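Long-range contact in O-methyltransferase (Burkholderia thailandensis, PDB 3MCZ), which probably transfers a methyl group from S-adenosylmethionine to a hydroxyl oxygen of an acceptor that is not identified: residues Leu238-Phe244 with Val269-Ala273. Numbering follows the deposited sequence.
Sequences LLDARNF and VIGHA
The phenyl ring of Phe-244 carries His-272 on one face: CB of the histidine sits above the middle of the ring, 3.4 Å from the centroid and 5° off the normal, a CH-pi contact. The imidazole in turn receives Ala-241 on one face, where CA lies toward the rim. At its edge, near the ring plane, are the carbonyl oxygens of Leu-238 and Leu-239, the latter farther off and making no hydrogen bond across the contact. At the edge of Phe-244, in plane, lie C of Leu-238 and O of Ala-241. This contact belongs to the Rossmann-like methyltransferase domain of the class I type: the connection leaving edge strand 231-235 packs against helix 263-275, which follows strand 251-255.

The two rings incline obliquely, 35° between planes and 4.8 Å between centroids, with CB of His-272 over the phenyl centre and the imidazole reaching the CE1 side. With CG of His-272 beside its backbone N (chi1 -67°), the imidazole extends from the helix past CE1 of Phe-244 to the turn of Ala-241. Its ND1 gives a weak hydrogen bond of 3.5 Å to O of Leu-238, while CB of Ala-241 comes to 3.5 Å from NE2. One histidine side chain thus touches both the start of the 238-244 segment and its final residue.

Leu-238 and Phe-244 also rest on Leu-186 of strand 182-186, which Ala-273 touches as well, so loop and helix both pack on the same strand of the central sheet. Nearly one turn before His-272 on the helix, Val-269 adds apolar contacts to Leu-238 and Leu-239. Its CG1 lies 4.3 Å from CD1 of Leu-238, while CG2 approaches O of Leu-238 and packs on CD2 of Leu-239 at 3.9 Å.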
loop_
_atom_site.group_PDB
_atom_site.type_symbol
_atom_site.label_atom_id
_atom_site.label_comp_id
_atom_site.label_asym_id
_atom_site.label_seq_id
_atom_site.Cartn_x
_atom_site.Cartn_y
_atom_site.Cartn_z
ATOM N N LEU A 238 -19.442 24.084 -16.291
ATOM C CA LEU A 238 -18.378 24.559 -17.171
ATOM C C LEU A 238 -18.457 23.954 -18.576
ATOM O O LEU A 238 -17.888 24.482 -19.511
ATOM C CB LEU A 238 -17.020 24.248 -16.569
ATOM C CG LEU A 238 -16.628 24.864 -15.223
ATOM C CD1 LEU A 238 -15.144 24.626 -15.056
ATOM C CD2 LEU A 238 -16.984 26.348 -15.151
ATOM N N LEU A 239 -19.187 22.861 -18.723
ATOM C CA LEU A 239 -19.420 22.264 -20.060
ATOM C C LEU A 239 -20.539 22.927 -20.878
ATOM O O LEU A 239 -20.723 22.611 -22.041
ATOM C CB LEU A 239 -19.696 20.765 -19.903
ATOM C CG LEU A 239 -18.449 19.996 -19.476
ATOM C CD1 LEU A 239 -18.769 18.523 -19.173
ATOM C CD2 LEU A 239 -17.428 20.128 -20.598
ATOM N N ASP A 240 -21.286 23.850 -20.282
ATOM C CA ASP A 240 -22.393 24.502 -20.972
ATOM C C ASP A 240 -21.958 25.871 -21.453
ATOM O O ASP A 240 -21.744 26.763 -20.643
ATOM C CB ASP A 240 -23.582 24.619 -20.020
ATOM C CG ASP A 240 -24.836 25.117 -20.700
ATOM O OD1 ASP A 240 -24.851 25.354 -21.932
ATOM O OD2 ASP A 240 -25.835 25.259 -19.978
ATOM N N ALA A 241 -21.816 26.037 -22.766
ATOM C CA ALA A 241 -21.292 27.281 -23.312
ATOM C C ALA A 241 -22.100 28.486 -22.909
ATOM O O ALA A 241 -21.555 29.573 -22.742
ATOM C CB ALA A 241 -21.192 27.217 -24.825
ATOM N N ARG A 242 -23.411 28.322 -22.758
ATOM C CA ARG A 242 -24.266 29.475 -22.492
ATOM C C ARG A 242 -23.991 30.077 -21.124
ATOM O O ARG A 242 -24.204 31.267 -20.926
ATOM C CB ARG A 242 -25.749 29.110 -22.615
ATOM C CG ARG A 242 -26.172 28.721 -24.018
ATOM C CD ARG A 242 -27.571 28.113 -23.997
ATOM N NE ARG A 242 -27.532 26.785 -23.385
ATOM C CZ ARG A 242 -28.595 26.052 -23.050
ATOM N NH1 ARG A 242 -29.836 26.498 -23.257
ATOM N NH2 ARG A 242 -28.405 24.851 -22.502
ATOM N N ASN A 243 -23.511 29.255 -20.194
ATOM C CA ASN A 243 -23.103 29.718 -18.856
ATOM C C ASN A 243 -21.988 30.732 -18.863
ATOM O O ASN A 243 -21.777 31.409 -17.875
ATOM C CB ASN A 243 -22.651 28.539 -17.984
ATOM C CG ASN A 243 -23.815 27.699 -17.496
ATOM O OD1 ASN A 243 -24.976 28.037 -17.706
ATOM N ND2 ASN A 243 -23.506 26.594 -16.863
ATOM N N PHE A 244 -21.271 30.839 -19.965
ATOM C CA PHE A 244 -20.192 31.820 -20.081
ATOM C C PHE A 244 -20.603 33.135 -20.742
ATOM O O PHE A 244 -19.844 34.110 -20.709
ATOM C CB PHE A 244 -19.027 31.204 -20.839
ATOM C CG PHE A 244 -18.383 30.066 -20.115
ATOM C CD1 PHE A 244 -18.893 28.797 -20.217
ATOM C CD2 PHE A 244 -17.255 30.260 -19.332
ATOM C CE1 PHE A 244 -18.309 27.754 -19.560
ATOM C CE2 PHE A 244 -16.684 29.221 -18.654
ATOM C CZ PHE A 244 -17.195 27.962 -18.773
ATOM N N VAL A 269 -13.667 23.486 -22.387
ATOM C CA VAL A 269 -13.574 24.248 -21.134
ATOM C C VAL A 269 -12.500 25.317 -21.249
ATOM O O VAL A 269 -12.690 26.423 -20.802
ATOM C CB VAL A 269 -13.260 23.348 -19.963
ATOM C CG1 VAL A 269 -12.874 24.176 -18.685
ATOM C CG2 VAL A 269 -14.489 22.463 -19.672
ATOM N N ILE A 270 -11.371 24.956 -21.833
ATOM C CA ILE A 270 -10.259 25.888 -22.018
ATOM C C ILE A 270 -10.706 27.023 -22.929
ATOM O O ILE A 270 -10.468 28.188 -22.634
ATOM C CB ILE A 270 -9.017 25.191 -22.581
ATOM C CG1 ILE A 270 -8.430 24.243 -21.542
ATOM C CG2 ILE A 270 -7.957 26.221 -22.986
ATOM C CD1 ILE A 270 -7.435 23.250 -22.111
ATOM N N GLY A 271 -11.372 26.696 -24.036
ATOM C CA GLY A 271 -11.913 27.729 -24.899
ATOM C C GLY A 271 -12.891 28.704 -24.251
ATOM O O GLY A 271 -12.816 29.916 -24.462
ATOM N N HIS A 272 -13.821 28.167 -23.478
ATOM C CA HIS A 272 -14.794 28.988 -22.788
ATOM C C HIS A 272 -14.080 29.889 -21.776
ATOM O O HIS A 272 -14.411 31.077 -21.645
ATOM C CB HIS A 272 -15.778 28.109 -22.039
ATOM C CG HIS A 272 -16.660 27.286 -22.926
ATOM N ND1 HIS A 272 -17.212 26.091 -22.518
ATOM C CD2 HIS A 272 -17.077 27.481 -24.194
ATOM C CE1 HIS A 272 -17.932 25.581 -23.503
ATOM N NE2 HIS A 272 -17.849 26.397 -24.537
ATOM N N ALA A 273 -13.131 29.307 -21.061
ATOM C CA ALA A 273 -12.361 30.025 -20.053
ATOM C C ALA A 273 -11.619 31.183 -20.677
ATOM O O ALA A 273 -11.637 32.310 -20.154
ATOM C CB ALA A 273 -11.362 29.100 -19.345
#